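Local atomic coordinates of agmatinase (Deinococcus radiodurans, PDB entry 1WOH), a protein that probably hydrolyses agmatine to putrescine and urea, as a manganese-dependent member of the arginase family of ureohydrolases. Residues A[6-18]-A[54-66]. Numbering follows the deposited sequence.
Sequences HLPYGGIPTFARA and ALREASLRSVPPF
The Arg17 guanidinium lies between Leu60, whose CD2 sits 3.9 Å above its plane and over its centre, and CB of His6 on the opposite face. Gly10 O and a water occupy its edge, in plane. NH1 and NH2 of Arg17 both donate hydrogen bonds to Gly10 O, gripping it end-on. A bend at chi3 (-89°) turns the plane onto Leu60, the two side chains crossing at about a right angle. The edge water accepts from Arg17 NH2 and donates to Leu60 O, its oxygen 2.8 Å from that carbonyl oxygen; a second water bridges Pro8 O and Glu57 O. On the Arg61 guanidinium, Pro8 CG lies over one face toward the rim, 3.3 Å from Arg61 NE.

Ser59 makes the one direct hydrogen bond across the contact: Ala16 N donates to Ser59 OG at 2.8 Å and a nearly straight 170°. With chi1 at 73°, Ser59 OG also donates to Arg56 O at 2.6 Å. Ser59 CB lies oblique to the Phe15 ring, 3.7 Å from Phe15 CE1, while Arg56 CA approaches that ring's edge. Arg56 continues to salt bridges with Asp82 and Asp85. Pro13 CB packs alongside Glu57 CG at 3.8 Å.

Gly11 N and O hydrogen-bond to Asp85 and Arg53 of a second subunit, and Val63 O accepts from Arg185 of a third. The N-terminal segment thus packs against the last turn of helix 51-59 and the loop after it, at a subunit boundary of the hexamer, peripheral to the parallel-sheet alpha/beta fold of the arginase family.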
loop_
_atom_site.group_PDB
_atom_site.type_symbol
_atom_site.label_atom_id
_atom_site.label_comp_id
_atom_site.label_asym_id
_atom_site.label_seq_id
_atom_site.Cartn_x
_atom_site.Cartn_y
_atom_site.Cartn_z
ATOM N N HIS A 6 11.929 -12.154 23.995
ATOM C CA HIS A 6 10.928 -11.497 23.160
ATOM C C HIS A 6 10.925 -12.061 21.747
ATOM O O HIS A 6 11.939 -12.573 21.268
ATOM C CB HIS A 6 11.209 -9.990 23.059
ATOM C CG HIS A 6 10.668 -9.183 24.199
ATOM N ND1 HIS A 6 9.323 -9.125 24.498
ATOM C CD2 HIS A 6 11.287 -8.383 25.100
ATOM C CE1 HIS A 6 9.137 -8.323 25.531
ATOM N NE2 HIS A 6 10.313 -7.860 25.915
ATOM N N LEU A 7 9.771 -11.973 21.094
ATOM C CA LEU A 7 9.634 -12.398 19.709
ATOM C C LEU A 7 10.042 -11.140 18.947
ATOM O O LEU A 7 10.173 -10.075 19.546
ATOM C CB LEU A 7 8.181 -12.755 19.386
ATOM C CG LEU A 7 7.629 -14.103 19.863
ATOM C CD1 LEU A 7 8.301 -15.233 19.106
ATOM C CD2 LEU A 7 7.846 -14.250 21.353
ATOM N N PRO A 8 10.250 -11.238 17.625
ATOM C CA PRO A 8 10.649 -10.062 16.839
ATOM C C PRO A 8 9.754 -8.829 17.008
ATOM O O PRO A 8 10.234 -7.697 16.971
ATOM C CB PRO A 8 10.638 -10.589 15.406
ATOM C CG PRO A 8 11.043 -12.017 15.584
ATOM C CD PRO A 8 10.215 -12.443 16.778
ATOM N N TYR A 9 8.457 -9.048 17.195
ATOM C CA TYR A 9 7.522 -7.936 17.346
ATOM C C TYR A 9 7.409 -7.391 18.767
ATOM O O TYR A 9 6.640 -6.463 19.018
ATOM C CB TYR A 9 6.133 -8.342 16.855
ATOM C CG TYR A 9 5.639 -9.656 17.414
ATOM C CD1 TYR A 9 6.000 -10.864 16.824
ATOM C CD2 TYR A 9 4.804 -9.692 18.532
ATOM C CE1 TYR A 9 5.539 -12.078 17.326
ATOM C CE2 TYR A 9 4.338 -10.903 19.042
ATOM C CZ TYR A 9 4.709 -12.090 18.432
ATOM O OH TYR A 9 4.241 -13.288 18.917
ATOM N N GLY A 10 8.173 -7.955 19.695
ATOM C CA GLY A 10 8.105 -7.481 21.064
ATOM C C GLY A 10 9.334 -6.742 21.556
ATOM O O GLY A 10 10.451 -6.985 21.093
ATOM N N GLY A 11 9.118 -5.834 22.502
ATOM C CA GLY A 11 10.213 -5.071 23.078
ATOM C C GLY A 11 10.530 -3.779 22.349
ATOM O O GLY A 11 10.027 -3.529 21.251
ATOM N N ILE A 12 11.357 -2.950 22.976
ATOM C CA ILE A 12 11.767 -1.685 22.383
ATOM C C ILE A 12 12.808 -1.989 21.313
ATOM O O ILE A 12 13.808 -2.658 21.575
ATOM C CB ILE A 12 12.407 -0.755 23.429
ATOM C CG1 ILE A 12 11.453 -0.555 24.610
ATOM C CG2 ILE A 12 12.741 0.587 22.786
ATOM C CD1 ILE A 12 10.125 0.070 24.231
ATOM N N PRO A 13 12.594 -1.498 20.089
ATOM C CA PRO A 13 13.567 -1.769 19.032
ATOM C C PRO A 13 14.894 -1.013 19.116
ATOM O O PRO A 13 14.962 0.178 18.820
ATOM C CB PRO A 13 12.787 -1.432 17.762
ATOM C CG PRO A 13 11.913 -0.312 18.207
ATOM C CD PRO A 13 11.414 -0.794 19.555
ATOM N N THR A 14 15.940 -1.715 19.549
ATOM C CA THR A 14 17.287 -1.156 19.609
ATOM C C THR A 14 18.061 -2.084 18.693
ATOM O O THR A 14 17.665 -3.239 18.507
ATOM C CB THR A 14 17.896 -1.174 21.034
ATOM O OG1 THR A 14 17.819 -2.492 21.590
ATOM C CG2 THR A 14 17.164 -0.195 21.925
ATOM N N PHE A 15 19.144 -1.602 18.097
ATOM C CA PHE A 15 19.870 -2.459 17.173
ATOM C C PHE A 15 20.384 -3.729 17.842
ATOM O O PHE A 15 21.116 -3.667 18.828
ATOM C CB PHE A 15 21.030 -1.714 16.515
ATOM C CG PHE A 15 21.499 -2.365 15.251
ATOM C CD1 PHE A 15 20.683 -2.373 14.122
ATOM C CD2 PHE A 15 22.716 -3.041 15.206
ATOM C CE1 PHE A 15 21.067 -3.052 12.966
ATOM C CE2 PHE A 15 23.114 -3.721 14.062
ATOM C CZ PHE A 15 22.286 -3.731 12.935
ATOM N N ALA A 16 19.981 -4.874 17.294
ATOM C CA ALA A 16 20.378 -6.182 17.809
ATOM C C ALA A 16 19.917 -6.359 19.254
ATOM O O ALA A 16 20.472 -7.165 20.005
ATOM C CB ALA A 16 21.889 -6.335 17.711
ATOM N N ARG A 17 18.891 -5.599 19.628
ATOM C CA ARG A 17 18.334 -5.627 20.978
ATOM C C ARG A 17 19.410 -5.297 22.019
ATOM O O ARG A 17 19.367 -5.760 23.158
ATOM C CB ARG A 17 17.697 -6.996 21.262
ATOM C CG ARG A 17 16.426 -6.921 22.105
ATOM C CD ARG A 17 15.828 -8.296 22.401
ATOM N NE ARG A 17 14.867 -8.777 21.403
ATOM C CZ ARG A 17 13.689 -8.208 21.161
ATOM N NH1 ARG A 17 13.316 -7.125 21.829
ATOM N NH2 ARG A 17 12.858 -8.749 20.279
ATOM N N ALA A 18 20.372 -4.471 21.622
ATOM C CA ALA A 18 21.457 -4.072 22.506
ATOM C C ALA A 18 21.008 -3.003 23.504
ATOM O O ALA A 18 20.030 -2.290 23.274
ATOM C CB ALA A 18 22.627 -3.551 21.679
ATOM N N ALA A 54 13.732 1.517 11.032
ATOM C CA ALA A 54 13.346 0.271 10.387
ATOM C C ALA A 54 14.431 -0.791 10.538
ATOM O O ALA A 54 14.133 -1.977 10.713
ATOM C CB ALA A 54 13.061 0.513 8.916
ATOM N N LEU A 55 15.689 -0.369 10.474
ATOM C CA LEU A 55 16.803 -1.305 10.604
ATOM C C LEU A 55 16.866 -1.899 12.005
ATOM O O LEU A 55 17.204 -3.070 12.165
ATOM C CB LEU A 55 18.122 -0.613 10.246
ATOM C CG LEU A 55 18.321 -0.440 8.731
ATOM C CD1 LEU A 55 19.411 0.585 8.440
ATOM C CD2 LEU A 55 18.670 -1.794 8.114
ATOM N N ARG A 56 16.556 -1.093 13.019
ATOM C CA ARG A 56 16.551 -1.580 14.396
ATOM C C ARG A 56 15.432 -2.609 14.537
ATOM O O ARG A 56 15.642 -3.714 15.045
ATOM C CB ARG A 56 16.327 -0.427 15.382
ATOM C CG ARG A 56 17.492 0.560 15.464
ATOM C CD ARG A 56 17.245 1.632 16.520
ATOM N NE ARG A 56 18.466 2.370 16.832
ATOM C CZ ARG A 56 18.777 3.570 16.353
ATOM N NH1 ARG A 56 17.951 4.207 15.521
ATOM N NH2 ARG A 56 19.923 4.141 16.710
ATOM N N GLU A 57 14.239 -2.248 14.081
ATOM C CA GLU A 57 13.110 -3.165 14.151
ATOM C C GLU A 57 13.463 -4.471 13.442
ATOM O O GLU A 57 13.243 -5.560 13.979
ATOM C CB GLU A 57 11.877 -2.531 13.496
ATOM C CG GLU A 57 11.413 -1.253 14.176
ATOM C CD GLU A 57 10.320 -0.526 13.402
ATOM O OE1 GLU A 57 9.852 0.521 13.888
ATOM O OE2 GLU A 57 9.933 -0.994 12.311
ATOM N N ALA A 58 14.029 -4.368 12.243
ATOM C CA ALA A 58 14.386 -5.564 11.483
ATOM C C ALA A 58 15.512 -6.380 12.124
ATOM O O ALA A 58 15.587 -7.595 11.929
ATOM C CB ALA A 58 14.773 -5.181 10.055
ATOM N N SER A 59 16.383 -5.723 12.881
ATOM C CA SER A 59 17.497 -6.425 13.511
ATOM C C SER A 59 17.040 -7.367 14.619
ATOM O O SER A 59 17.807 -8.231 15.054
ATOM C CB SER A 59 18.517 -5.434 14.075
ATOM O OG SER A 59 18.034 -4.796 15.238
ATOM N N LEU A 60 15.801 -7.204 15.076
ATOM C CA LEU A 60 15.286 -8.078 16.122
ATOM C C LEU A 60 15.086 -9.482 15.552
ATOM O O LEU A 60 14.875 -10.438 16.293
ATOM C CB LEU A 60 13.975 -7.528 16.697
ATOM C CG LEU A 60 14.107 -6.138 17.338
ATOM C CD1 LEU A 60 12.816 -5.775 18.060
ATOM C CD2 LEU A 60 15.277 -6.126 18.310
ATOM N N ARG A 61 15.161 -9.596 14.230
ATOM C CA ARG A 61 15.041 -10.883 13.557
ATOM C C ARG A 61 16.439 -11.477 13.410
ATOM O O ARG A 61 16.601 -12.583 12.892
ATOM C CB ARG A 61 14.418 -10.710 12.169
ATOM C CG ARG A 61 12.901 -10.710 12.150
ATOM C CD ARG A 61 12.355 -12.119 11.993
ATOM N NE ARG A 61 12.869 -13.026 13.014
ATOM C CZ ARG A 61 12.499 -14.296 13.146
ATOM N NH1 ARG A 61 11.602 -14.820 12.319
ATOM N NH2 ARG A 61 13.024 -15.044 14.109
ATOM N N SER A 62 17.445 -10.731 13.866
ATOM C CA SER A 62 18.842 -11.158 13.780
ATOM C C SER A 62 19.651 -10.812 15.035
ATOM O O SER A 62 20.703 -10.171 14.951
ATOM C CB SER A 62 19.513 -10.514 12.563
ATOM O OG SER A 62 18.859 -10.878 11.358
ATOM N N VAL A 63 19.163 -11.235 16.196
ATOM C CA VAL A 63 19.853 -10.960 17.449
ATOM C C VAL A 63 20.978 -11.977 17.654
ATOM O O VAL A 63 20.749 -13.185 17.604
ATOM C CB VAL A 63 18.880 -11.031 18.645
ATOM C CG1 VAL A 63 19.611 -10.691 19.932
ATOM C CG2 VAL A 63 17.717 -10.072 18.424
ATOM N N PRO A 64 22.208 -11.493 17.896
ATOM C CA PRO A 64 23.383 -12.345 18.107
ATOM C C PRO A 64 23.373 -13.018 19.477
ATOM O O PRO A 64 22.643 -12.598 20.371
ATOM C CB PRO A 64 24.535 -11.362 17.968
ATOM C CG PRO A 64 23.968 -10.138 18.633
ATOM C CD PRO A 64 22.569 -10.068 18.033
ATOM N N PRO A 65 24.192 -14.068 19.660
ATOM C CA PRO A 65 25.110 -14.650 18.674
ATOM C C PRO A 65 24.394 -15.592 17.706
ATOM O O PRO A 65 23.203 -15.859 17.862
ATOM C CB PRO A 65 26.128 -15.370 19.547
ATOM C CG PRO A 65 25.270 -15.881 20.658
ATOM C CD PRO A 65 24.381 -14.695 20.980
ATOM N N PHE A 66 25.130 -16.097 16.717
ATOM C CA PHE A 66 24.559 -16.988 15.712
ATOM C C PHE A 66 25.266 -18.334 15.589
ATOM O O PHE A 66 26.476 -18.391 15.383
ATOM C CB PHE A 66 24.589 -16.321 14.334
ATOM C CG PHE A 66 23.937 -14.968 14.293
ATOM C CD1 PHE A 66 24.703 -13.808 14.356
ATOM C CD2 PHE A 66 22.556 -14.855 14.181
ATOM C CE1 PHE A 66 24.102 -12.550 14.304
ATOM C CE2 PHE A 66 21.946 -13.604 14.130
ATOM C CZ PHE A 66 22.718 -12.450 14.192
HETATM O O HOH W 1 13.557 -11.232 18.632
HETATM O O HOH W 2 10.811 -6.677 14.426
#